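Local coordinates for uncharacterized protein (Thermus thermophilus HB8, PDB 6SCE) that is a Type III CRISPR defence DNA nuclease that is switched on by cyclic oligoadenylate, at residues L151-E156 with K217-Q222; A168-L173 with V180-R185; L187-W192 with L223-V228. All blocks are in the same frame, centred on the assembly; numbering follows the deposited sequence.

Contacts 2 and 3 belong to one mixed sheet and pair adjacent strands of it. Strands 179-184 and 187-192 are neighbours there, tied by backbone bonds such as Val182 O to Tyr189 N. Contact 2 is an antiparallel hairpin and contact 3 a parallel strand pair; both are buried and mostly apolar. Contact 1 is only partly buried. It joins the C-terminal end of helix 206-220 to a loop, and a salt bridge and the packing of a leucine hold it. That helix connects the two strands of contact 3, and Lys217 NZ reaches Cys224 O. Contacts 1 and 3 both touch the bound adenosine nucleotides, whereas contact 2 stays about 8 Å from them at the nearest atom.

Contact 1 of 3, residues L151-E156 with K217-Q222; sequences LGEAWE and KRLGGQ. With nucleotides of chain B.
Arg218 grips a single oxygen of Glu153 with both of its terminal nitrogens. Arg218 NH1 lies 2.9 Å from Glu153 OE2 and Arg218 NH2 lies 3.2 Å from it. OE2 sits in the guanidinium plane, but the carboxylate is turned 75° against that plane. NH2 uses the anti lone pair of OE2; NH1 comes from the same anti side but well out of the carboxylate plane. Leu151 lies over one face of the guanidinium, with Leu151 CB 3.7 Å from Arg218 NH2 and Leu151 CD1 3.4 Å from Arg218 O. The bend at the second torsion of Glu153 (chi2 -71°) turns its carboxylate to the arginine; Glu153 CG rests 3.9 Å from Leu219 CD2. The loop begins at the Schellman motif that ends helix 140-148, with Gly152 as its C-prime residue. Past helix 206-220 the Gln222 amide lies flat over one face of the adenine of A1 of chain B, Gln222 OE1 being 3.5 Å from C4 of that adenine, consistent with a cyclic oligoadenylate site. Arg176 also binds Glu153 OE2, and Glu45 pairs with Arg218 NE. This alternation would probably keep Glu153 ionised and let the arginines lie close together.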
loop_
_atom_site.group_PDB
_atom_site.type_symbol
_atom_site.label_atom_id
_atom_site.label_comp_id
_atom_site.label_asym_id
_atom_site.label_seq_id
_atom_site.Cartn_x
_atom_site.Cartn_y
_atom_site.Cartn_z
ATOM N N LEU A 151 16.191 -6.427 13.707
ATOM C CA LEU A 151 16.762 -5.878 12.485
ATOM C C LEU A 151 18.263 -5.513 12.659
ATOM O O LEU A 151 18.863 -4.970 11.748
ATOM C CB LEU A 151 16.004 -4.620 12.059
ATOM C CG LEU A 151 14.579 -4.763 11.508
ATOM C CD1 LEU A 151 13.904 -3.405 11.405
ATOM C CD2 LEU A 151 14.572 -5.455 10.165
ATOM N N GLY A 152 18.829 -5.763 13.833
ATOM C CA GLY A 152 20.232 -5.466 14.110
ATOM C C GLY A 152 20.516 -3.977 14.261
ATOM O O GLY A 152 21.637 -3.525 14.016
ATOM N N GLU A 153 19.514 -3.202 14.663
ATOM C CA GLU A 153 19.673 -1.762 14.776
ATOM C C GLU A 153 19.981 -1.436 16.217
ATOM O O GLU A 153 19.124 -1.626 17.103
ATOM C CB GLU A 153 18.396 -1.010 14.363
ATOM C CG GLU A 153 17.996 -1.178 12.908
ATOM C CD GLU A 153 18.914 -0.462 11.920
ATOM O OE1 GLU A 153 19.724 0.402 12.317
ATOM O OE2 GLU A 153 18.834 -0.794 10.727
ATOM N N ALA A 154 21.191 -0.925 16.460
ATOM C CA ALA A 154 21.520 -0.400 17.762
ATOM C C ALA A 154 20.810 0.930 17.962
ATOM O O ALA A 154 20.491 1.649 17.019
ATOM C CB ALA A 154 23.042 -0.244 17.932
ATOM N N TRP A 155 20.531 1.251 19.210
ATOM C CA TRP A 155 19.813 2.455 19.503
ATOM C C TRP A 155 20.171 2.975 20.860
ATOM O O TRP A 155 20.667 2.234 21.695
ATOM C CB TRP A 155 18.314 2.191 19.396
ATOM C CG TRP A 155 17.876 1.102 20.298
ATOM C CD1 TRP A 155 17.974 -0.240 20.081
ATOM C CD2 TRP A 155 17.306 1.263 21.572
ATOM N NE1 TRP A 155 17.472 -0.927 21.132
ATOM C CE2 TRP A 155 17.068 -0.031 22.082
ATOM C CE3 TRP A 155 16.972 2.364 22.336
ATOM C CZ2 TRP A 155 16.507 -0.246 23.314
ATOM C CZ3 TRP A 155 16.395 2.150 23.565
ATOM C CH2 TRP A 155 16.174 0.854 24.046
ATOM N N GLU A 156 19.918 4.257 21.060
ATOM C CA GLU A 156 20.089 4.899 22.354
ATOM C C GLU A 156 19.033 5.953 22.557
ATOM O O GLU A 156 18.628 6.657 21.599
ATOM C CB GLU A 156 21.478 5.516 22.449
ATOM C CG GLU A 156 21.773 6.520 21.362
ATOM C CD GLU A 156 23.202 6.994 21.414
ATOM O OE1 GLU A 156 23.401 8.229 21.528
ATOM O OE2 GLU A 156 24.102 6.121 21.377
ATOM N N LYS A 217 9.131 2.553 6.934
ATOM C CA LYS A 217 8.309 1.316 6.846
ATOM C C LYS A 217 9.113 0.096 7.252
ATOM O O LYS A 217 8.587 -0.800 7.937
ATOM C CB LYS A 217 7.712 1.140 5.450
ATOM C CG LYS A 217 6.647 2.166 5.031
ATOM C CD LYS A 217 5.728 2.682 6.143
ATOM C CE LYS A 217 4.660 3.622 5.568
ATOM N NZ LYS A 217 3.797 4.158 6.647
ATOM N N ARG A 218 10.391 0.054 6.888
ATOM C CA ARG A 218 11.259 -1.044 7.362
ATOM C C ARG A 218 11.458 -1.060 8.875
ATOM O O ARG A 218 11.347 -2.112 9.497
ATOM C CB ARG A 218 12.624 -0.994 6.671
ATOM C CG ARG A 218 13.689 -1.772 7.420
ATOM C CD ARG A 218 14.984 -1.924 6.626
ATOM N NE ARG A 218 15.933 -2.756 7.374
ATOM C CZ ARG A 218 16.685 -2.331 8.389
ATOM N NH1 ARG A 218 16.651 -1.058 8.772
ATOM N NH2 ARG A 218 17.511 -3.181 9.006
ATOM N N LEU A 219 11.795 0.090 9.467
ATOM C CA LEU A 219 12.017 0.212 10.887
ATOM C C LEU A 219 10.780 -0.019 11.736
ATOM O O LEU A 219 10.854 -0.716 12.750
ATOM C CB LEU A 219 12.562 1.612 11.239
ATOM C CG LEU A 219 14.004 1.829 10.750
ATOM C CD1 LEU A 219 14.441 3.246 10.976
ATOM C CD2 LEU A 219 14.978 0.875 11.430
ATOM N N GLY A 220 9.674 0.618 11.357
ATOM C CA GLY A 220 8.512 0.701 12.211
ATOM C C GLY A 220 7.244 0.085 11.668
ATOM O O GLY A 220 6.195 0.185 12.301
ATOM N N GLY A 221 7.339 -0.498 10.485
ATOM C CA GLY A 221 6.209 -1.162 9.848
ATOM C C GLY A 221 5.202 -0.282 9.154
ATOM O O GLY A 221 5.386 0.922 8.936
ATOM N N GLN A 222 4.097 -0.915 8.813
ATOM C CA GLN A 222 3.097 -0.348 7.934
ATOM C C GLN A 222 2.534 0.959 8.429
ATOM O O GLN A 222 2.209 1.821 7.612
ATOM C CB GLN A 222 2.002 -1.390 7.762
ATOM C CG GLN A 222 0.868 -1.046 6.870
ATOM C CD GLN A 222 -0.088 -2.229 6.642
ATOM O OE1 GLN A 222 0.074 -3.342 7.178
ATOM N NE2 GLN A 222 -1.041 -1.996 5.786
ATOM P P A B 1 -5.354 -6.448 4.504
ATOM O OP1 A B 1 -6.634 -7.223 4.439
ATOM O OP2 A B 1 -5.452 -4.993 4.917
ATOM O "O5'" A B 1 -4.390 -7.251 5.490
ATOM C "C5'" A B 1 -3.323 -6.606 6.180
ATOM C "C4'" A B 1 -2.241 -7.629 6.430
ATOM O "O4'" A B 1 -1.567 -7.931 5.180
ATOM C "C3'" A B 1 -1.168 -7.152 7.415
ATOM O "O3'" A B 1 -1.455 -7.727 8.696
ATOM C "C2'" A B 1 0.133 -7.658 6.773
ATOM O "O2'" A B 1 0.435 -8.973 7.188
ATOM C "C1'" A B 1 -0.197 -7.619 5.286
ATOM N N9 A B 1 0.028 -6.323 4.642
ATOM C C8 A B 1 -0.838 -5.680 3.803
ATOM N N7 A B 1 -0.355 -4.542 3.371
ATOM C C5 A B 1 0.903 -4.447 3.941
ATOM C C6 A B 1 1.908 -3.465 3.863
ATOM N N6 A B 1 1.781 -2.346 3.155
ATOM N N1 A B 1 3.053 -3.682 4.557
ATOM C C2 A B 1 3.153 -4.809 5.277
ATOM N N3 A B 1 2.266 -5.792 5.433
ATOM C C4 A B 1 1.148 -5.546 4.732
ATOM P P A B 2 -0.622 -7.297 10.006
ATOM O OP1 A B 2 0.812 -6.978 9.726
ATOM O OP2 A B 2 -1.028 -8.300 11.053
ATOM O "O5'" A B 2 -1.344 -5.911 10.370
ATOM C "C5'" A B 2 -2.682 -5.956 10.919
ATOM C "C4'" A B 2 -3.138 -4.554 11.235
ATOM O "O4'" A B 2 -2.318 -4.036 12.317
ATOM C "C3'" A B 2 -3.041 -3.547 10.096
ATOM O "O3'" A B 2 -4.182 -2.692 10.063
ATOM C "C2'" A B 2 -1.807 -2.727 10.463
ATOM O "O2'" A B 2 -1.878 -1.402 9.982
ATOM C "C1'" A B 2 -1.881 -2.745 11.983
ATOM N N9 A B 2 -0.633 -2.452 12.662
ATOM C C8 A B 2 0.643 -2.545 12.152
ATOM N N7 A B 2 1.552 -2.145 13.004
ATOM C C5 A B 2 0.841 -1.750 14.127
ATOM C C6 A B 2 1.240 -1.215 15.368
ATOM N N6 A B 2 2.499 -0.903 15.669
ATOM N N1 A B 2 0.268 -0.975 16.280
ATOM C C2 A B 2 -1.005 -1.197 15.926
ATOM N N3 A B 2 -1.501 -1.684 14.788
ATOM C C4 A B 2 -0.511 -1.934 13.920
#

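Contact 2 of 3, residues A168-L173 with V180-R185; sequences AQAARL and VFVVHR
Gln169 and Val183, and two residues along Ala171 and Phe181, are the hydrogen-bonded pairs of an antiparallel hairpin whose strand axes come within 4.7 Å. Four backbone bonds hold it, and the one from Gln169 N to Val183 O (2.9 Å) is almost straight at 179°. Ala170 and Val182 form the non-hydrogen-bonded pair between them. Val182 straddles two alanines. Val182 CG1, anti to the backbone N (chi1 -176°), meets Ala168 CB at 4.0 Å, while Val182 CG2 meets Ala170 CB at 4.1 Å. On the other face Leu173 CD1 packs on Phe181 CB at 4.0 Å. The Phe181 ring itself turns off toward Pro188 and Trp190. At the hairpin's open end Ala168 N lies near the plane of the His184 ring, at its edge, and Ala168 CB is 3.6 Å from His184 ND1. A water donates to Val183 O. Gln169 OE1 accepts from Leu140 N. Helix 140-148 packs on the face of Ala171, Phe181 and Val183 through Leu140 and Tyr143. Strand 156-158 borders 169-172, where Ala170 touches Val158, and strand 187-192 borders 179-184.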
loop_
_atom_site.group_PDB
_atom_site.type_symbol
_atom_site.label_atom_id
_atom_site.label_comp_id
_atom_site.label_asym_id
_atom_site.label_seq_id
_atom_site.Cartn_x
_atom_site.Cartn_y
_atom_site.Cartn_z
ATOM N N ALA A 168 6.133 11.601 24.708
ATOM C CA ALA A 168 6.869 10.855 23.701
ATOM C C ALA A 168 8.202 10.366 24.228
ATOM O O ALA A 168 8.849 11.025 25.036
ATOM C CB ALA A 168 7.088 11.696 22.454
ATOM N N GLN A 169 8.616 9.209 23.746
ATOM C CA GLN A 169 9.943 8.680 24.011
ATOM C C GLN A 169 10.656 8.538 22.662
ATOM O O GLN A 169 10.024 8.224 21.629
ATOM C CB GLN A 169 9.858 7.286 24.644
ATOM C CG GLN A 169 9.080 7.124 25.971
ATOM C CD GLN A 169 8.781 5.629 26.239
ATOM O OE1 GLN A 169 7.927 4.988 25.541
ATOM N NE2 GLN A 169 9.503 5.043 27.221
ATOM N N ALA A 170 11.971 8.691 22.651
ATOM C CA ALA A 170 12.707 8.662 21.390
ATOM C C ALA A 170 14.032 7.949 21.486
ATOM O O ALA A 170 14.647 7.845 22.558
ATOM C CB ALA A 170 12.896 10.068 20.855
ATOM N N ALA A 171 14.466 7.430 20.352
ATOM C CA ALA A 171 15.759 6.767 20.251
ATOM C C ALA A 171 16.467 7.190 18.982
ATOM O O ALA A 171 15.861 7.293 17.926
ATOM C CB ALA A 171 15.584 5.277 20.231
ATOM N N ARG A 172 17.764 7.409 19.088
ATOM C CA ARG A 172 18.607 7.591 17.948
ATOM C C ARG A 172 19.198 6.245 17.578
ATOM O O ARG A 172 19.512 5.441 18.437
ATOM C CB ARG A 172 19.700 8.593 18.296
ATOM C CG ARG A 172 20.535 8.994 17.131
ATOM C CD ARG A 172 21.499 10.104 17.530
ATOM N NE ARG A 172 22.600 9.577 18.317
ATOM C CZ ARG A 172 23.704 9.032 17.802
ATOM N NH1 ARG A 172 23.871 8.931 16.480
ATOM N NH2 ARG A 172 24.655 8.581 18.617
ATOM N N LEU A 173 19.306 5.993 16.285
ATOM C CA LEU A 173 19.911 4.785 15.772
ATOM C C LEU A 173 21.250 5.181 15.168
ATOM O O LEU A 173 21.301 5.731 14.058
ATOM C CB LEU A 173 19.022 4.130 14.715
ATOM C CG LEU A 173 17.835 3.301 15.211
ATOM C CD1 LEU A 173 16.961 4.044 16.187
ATOM C CD2 LEU A 173 17.016 2.871 13.996
ATOM N N VAL A 180 15.066 10.131 13.760
ATOM C CA VAL A 180 14.898 9.738 15.155
ATOM C C VAL A 180 13.668 8.843 15.233
ATOM O O VAL A 180 12.650 9.198 14.652
ATOM C CB VAL A 180 14.658 10.971 16.049
ATOM C CG1 VAL A 180 14.609 10.573 17.518
ATOM C CG2 VAL A 180 15.740 12.022 15.831
ATOM N N PHE A 181 13.764 7.730 15.969
ATOM C CA PHE A 181 12.648 6.807 16.120
ATOM C C PHE A 181 11.870 7.233 17.352
ATOM O O PHE A 181 12.402 7.180 18.475
ATOM C CB PHE A 181 13.201 5.398 16.307
ATOM C CG PHE A 181 12.130 4.341 16.367
ATOM C CD1 PHE A 181 11.499 3.946 15.205
ATOM C CD2 PHE A 181 11.785 3.738 17.573
ATOM C CE1 PHE A 181 10.510 2.969 15.220
ATOM C CE2 PHE A 181 10.805 2.752 17.598
ATOM C CZ PHE A 181 10.167 2.379 16.430
ATOM N N VAL A 182 10.632 7.692 17.164
ATOM C CA VAL A 182 9.848 8.238 18.244
ATOM C C VAL A 182 8.643 7.308 18.499
ATOM O O VAL A 182 7.958 6.886 17.566
ATOM C CB VAL A 182 9.367 9.690 17.921
ATOM C CG1 VAL A 182 8.616 10.321 19.076
ATOM C CG2 VAL A 182 10.564 10.580 17.549
ATOM N N VAL A 183 8.417 6.978 19.755
ATOM C CA VAL A 183 7.196 6.252 20.185
ATOM C C VAL A 183 6.368 7.151 21.061
ATOM O O VAL A 183 6.811 7.638 22.100
ATOM C CB VAL A 183 7.515 4.927 20.868
ATOM C CG1 VAL A 183 6.242 4.272 21.384
ATOM C CG2 VAL A 183 8.247 4.017 19.892
ATOM N N HIS A 184 5.166 7.413 20.603
ATOM C CA HIS A 184 4.246 8.293 21.284
ATOM C C HIS A 184 2.888 7.639 21.363
ATOM O O HIS A 184 2.315 7.272 20.322
ATOM C CB HIS A 184 4.115 9.587 20.525
ATOM C CG HIS A 184 3.197 10.560 21.181
ATOM N ND1 HIS A 184 3.498 11.169 22.382
ATOM C CD2 HIS A 184 1.982 11.024 20.815
ATOM C CE1 HIS A 184 2.496 11.957 22.729
ATOM N NE2 HIS A 184 1.574 11.903 21.785
ATOM N N ARG A 185 2.417 7.455 22.604
ATOM C CA ARG A 185 1.124 6.863 22.930
ATOM C C ARG A 185 0.929 5.548 22.151
ATOM O O ARG A 185 -0.109 5.309 21.549
ATOM C CB ARG A 185 -0.027 7.838 22.691
ATOM C CG ARG A 185 0.111 9.126 23.526
ATOM C CD ARG A 185 -0.985 10.139 23.248
ATOM N NE ARG A 185 -2.283 9.688 23.723
ATOM C CZ ARG A 185 -3.463 10.216 23.367
ATOM N NH1 ARG A 185 -3.544 11.253 22.533
ATOM N NH2 ARG A 185 -4.590 9.705 23.854
HETATM O O HOH W 1 6.141 6.368 24.567
#

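Contact 3 of 3, residues L187-W192 with L223-V228; sequences LPYWYW and LCLPVV. With nucleotides of chain B.
Val227 bonds with its backbone to two residues of strand 187-192. Val227 N donates to Trp190 O, and Val227 O accepts from Trp192 N, both at 2.9 Å. This alternation is the mark of a parallel pair. The side chain lies between two tyrosines. Val227 CG1 comes to 3.6 Å from Tyr191 CD2, and CG2 reaches the edge of the Tyr189 ring. Cys224 enters just before the strand proper. Cys224 SG is anti to the backbone N (chi1 -177°), which sets it against strand 187-192, 4.0 Å from Trp190 CB. Its CA-H points at Pro188 O, and its CB touches the proline ring. A water also links Pro188 O to Leu223 O, near the place where the backbone bond from Leu225 N to Pro188 O is weak and long. At the far end Trp192 lies against Val228. Val228 CG1 sits over the five-membered ring of Trp192, 4.0 Å from its centroid, in a CH-pi contact. Trp192 NE1 bonds to His231 NE2. Leu223 faces both protein and nucleotide. Leu223 CD1 packs on Pro188 CD at 3.7 Å, and Leu223 CD2 sits over a face of the A2 adenine of chain B, 3.5 Å from its C4. This is consistent with Leu223 lining the site of the activator. With an alanine here, CG and both methyls are gone; the A2 adenine would probably lose its packing against this side chain, and a gap would open beside Pro188 CD. The two strands and helix 206-220 form a beta-alpha-beta unit. The helix lies on the side of Trp190, whose ring stacks on Phe212 and bonds to Glu215. Strand 179-184 continues the sheet beyond 187-192, and strand 260-262 continues it beyond 225-229.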
loop_
_atom_site.group_PDB
_atom_site.type_symbol
_atom_site.label_atom_id
_atom_site.label_comp_id
_atom_site.label_asym_id
_atom_site.label_seq_id
_atom_site.Cartn_x
_atom_site.Cartn_y
_atom_site.Cartn_z
ATOM N N LEU A 187 2.443 4.366 19.386
ATOM C CA LEU A 187 2.649 4.323 17.953
ATOM C C LEU A 187 4.033 4.818 17.555
ATOM O O LEU A 187 4.615 5.685 18.251
ATOM C CB LEU A 187 1.574 5.138 17.238
ATOM C CG LEU A 187 0.121 4.678 17.360
ATOM C CD1 LEU A 187 -0.735 5.706 16.636
ATOM C CD2 LEU A 187 -0.019 3.290 16.780
ATOM N N PRO A 188 4.600 4.227 16.479
ATOM C CA PRO A 188 5.925 4.574 16.014
ATOM C C PRO A 188 5.914 5.651 14.947
ATOM O O PRO A 188 5.041 5.660 14.074
ATOM C CB PRO A 188 6.424 3.258 15.414
ATOM C CG PRO A 188 5.178 2.660 14.851
ATOM C CD PRO A 188 4.034 3.119 15.679
ATOM N N TYR A 189 6.953 6.479 14.996
ATOM C CA TYR A 189 7.181 7.591 14.073
ATOM C C TYR A 189 8.666 7.623 13.750
ATOM O O TYR A 189 9.493 7.362 14.617
ATOM C CB TYR A 189 6.771 8.921 14.714
ATOM C CG TYR A 189 5.331 8.964 15.152
ATOM C CD1 TYR A 189 4.943 8.420 16.369
ATOM C CD2 TYR A 189 4.359 9.533 14.352
ATOM C CE1 TYR A 189 3.627 8.433 16.779
ATOM C CE2 TYR A 189 3.030 9.572 14.757
ATOM C CZ TYR A 189 2.667 9.013 15.969
ATOM O OH TYR A 189 1.348 9.020 16.354
ATOM N N TRP A 190 8.997 7.898 12.497
ATOM C CA TRP A 190 10.385 8.043 12.045
ATOM C C TRP A 190 10.465 9.523 11.627
ATOM O O TRP A 190 9.792 9.959 10.708
ATOM C CB TRP A 190 10.646 7.104 10.894
ATOM C CG TRP A 190 12.050 7.055 10.348
ATOM C CD1 TRP A 190 12.409 7.156 9.041
ATOM C CD2 TRP A 190 13.267 6.882 11.083
ATOM N NE1 TRP A 190 13.780 7.058 8.900
ATOM C CE2 TRP A 190 14.330 6.895 10.144
ATOM C CE3 TRP A 190 13.562 6.729 12.434
ATOM C CZ2 TRP A 190 15.664 6.754 10.519
ATOM C CZ3 TRP A 190 14.901 6.588 12.819
ATOM C CH2 TRP A 190 15.930 6.586 11.859
ATOM N N TYR A 191 11.224 10.279 12.395
ATOM C CA TYR A 191 11.188 11.741 12.345
ATOM C C TYR A 191 12.519 12.263 11.814
ATOM O O TYR A 191 13.579 11.965 12.343
ATOM C CB TYR A 191 10.897 12.264 13.733
ATOM C CG TYR A 191 10.754 13.761 13.869
ATOM C CD1 TYR A 191 11.864 14.568 14.117
ATOM C CD2 TYR A 191 9.518 14.366 13.804
ATOM C CE1 TYR A 191 11.739 15.947 14.279
ATOM C CE2 TYR A 191 9.395 15.749 13.947
ATOM C CZ TYR A 191 10.506 16.516 14.211
ATOM O OH TYR A 191 10.344 17.875 14.354
ATOM N N TRP A 192 12.426 13.055 10.756
ATOM C CA TRP A 192 13.585 13.536 9.978
ATOM C C TRP A 192 14.314 14.603 10.778
ATOM O O TRP A 192 13.699 15.542 11.267
ATOM C CB TRP A 192 13.047 14.093 8.668
ATOM C CG TRP A 192 13.934 14.878 7.713
ATOM C CD1 TRP A 192 14.467 16.113 7.920
ATOM C CD2 TRP A 192 14.278 14.512 6.366
ATOM N NE1 TRP A 192 15.147 16.525 6.795
ATOM C CE2 TRP A 192 15.040 15.566 5.825
ATOM C CE3 TRP A 192 14.005 13.411 5.564
ATOM C CZ2 TRP A 192 15.548 15.539 4.506
ATOM C CZ3 TRP A 192 14.506 13.374 4.274
ATOM C CH2 TRP A 192 15.276 14.446 3.755
ATOM N N LEU A 223 2.385 1.139 9.728
ATOM C CA LEU A 223 1.779 2.402 10.144
ATOM C C LEU A 223 2.763 3.388 10.735
ATOM O O LEU A 223 2.358 4.403 11.286
ATOM C CB LEU A 223 0.521 2.203 10.991
ATOM C CG LEU A 223 0.560 1.410 12.261
ATOM C CD1 LEU A 223 1.559 2.041 13.200
ATOM C CD2 LEU A 223 -0.840 1.372 12.875
ATOM N N CYS A 224 4.053 3.102 10.614
ATOM C CA CYS A 224 5.074 4.026 11.068
ATOM C C CYS A 224 5.034 5.270 10.164
ATOM O O CYS A 224 5.275 5.189 8.969
ATOM C CB CYS A 224 6.437 3.386 11.002
ATOM S SG CYS A 224 7.777 4.448 11.643
ATOM N N LEU A 225 4.710 6.416 10.739
ATOM C CA LEU A 225 4.559 7.623 9.954
ATOM C C LEU A 225 5.932 8.288 9.716
ATOM O O LEU A 225 6.630 8.576 10.675
ATOM C CB LEU A 225 3.655 8.581 10.732
ATOM C CG LEU A 225 3.212 9.827 9.983
ATOM C CD1 LEU A 225 2.403 9.486 8.749
ATOM C CD2 LEU A 225 2.397 10.677 10.942
ATOM N N PRO A 226 6.316 8.534 8.450
ATOM C CA PRO A 226 7.532 9.305 8.199
ATOM C C PRO A 226 7.197 10.784 8.335
ATOM O O PRO A 226 6.456 11.341 7.504
ATOM C CB PRO A 226 7.886 8.957 6.747
ATOM C CG PRO A 226 6.861 7.941 6.292
ATOM C CD PRO A 226 5.682 8.141 7.193
ATOM N N VAL A 227 7.722 11.400 9.368
ATOM C CA VAL A 227 7.396 12.791 9.674
ATOM C C VAL A 227 8.585 13.630 9.248
ATOM O O VAL A 227 9.694 13.369 9.706
ATOM C CB VAL A 227 7.131 12.995 11.160
ATOM C CG1 VAL A 227 6.786 14.465 11.429
ATOM C CG2 VAL A 227 6.011 12.090 11.657
ATOM N N VAL A 228 8.369 14.570 8.321
ATOM C CA VAL A 228 9.464 15.326 7.747
ATOM C C VAL A 228 9.211 16.827 7.872
ATOM O O VAL A 228 8.340 17.362 7.164
ATOM C CB VAL A 228 9.700 14.952 6.287
ATOM C CG1 VAL A 228 10.766 15.871 5.658
ATOM C CG2 VAL A 228 10.182 13.515 6.199
ATOM P P A B 2 -0.622 -7.297 10.006
ATOM O OP1 A B 2 0.812 -6.978 9.726
ATOM O OP2 A B 2 -1.028 -8.300 11.053
ATOM O "O5'" A B 2 -1.344 -5.911 10.370
ATOM C "C5'" A B 2 -2.682 -5.956 10.919
ATOM C "C4'" A B 2 -3.138 -4.554 11.235
ATOM O "O4'" A B 2 -2.318 -4.036 12.317
ATOM C "C3'" A B 2 -3.041 -3.547 10.096
ATOM O "O3'" A B 2 -4.182 -2.692 10.063
ATOM C "C2'" A B 2 -1.807 -2.727 10.463
ATOM O "O2'" A B 2 -1.878 -1.402 9.982
ATOM C "C1'" A B 2 -1.881 -2.745 11.983
ATOM N N9 A B 2 -0.633 -2.452 12.662
ATOM C C8 A B 2 0.643 -2.545 12.152
ATOM N N7 A B 2 1.552 -2.145 13.004
ATOM C C5 A B 2 0.841 -1.750 14.127
ATOM C C6 A B 2 1.240 -1.215 15.368
ATOM N N6 A B 2 2.499 -0.903 15.669
ATOM N N1 A B 2 0.268 -0.975 16.280
ATOM C C2 A B 2 -1.005 -1.197 15.926
ATOM N N3 A B 2 -1.501 -1.684 14.788
ATOM C C4 A B 2 -0.511 -1.934 13.920
HETATM O O HOH W 2 2.372 5.923 13.602
#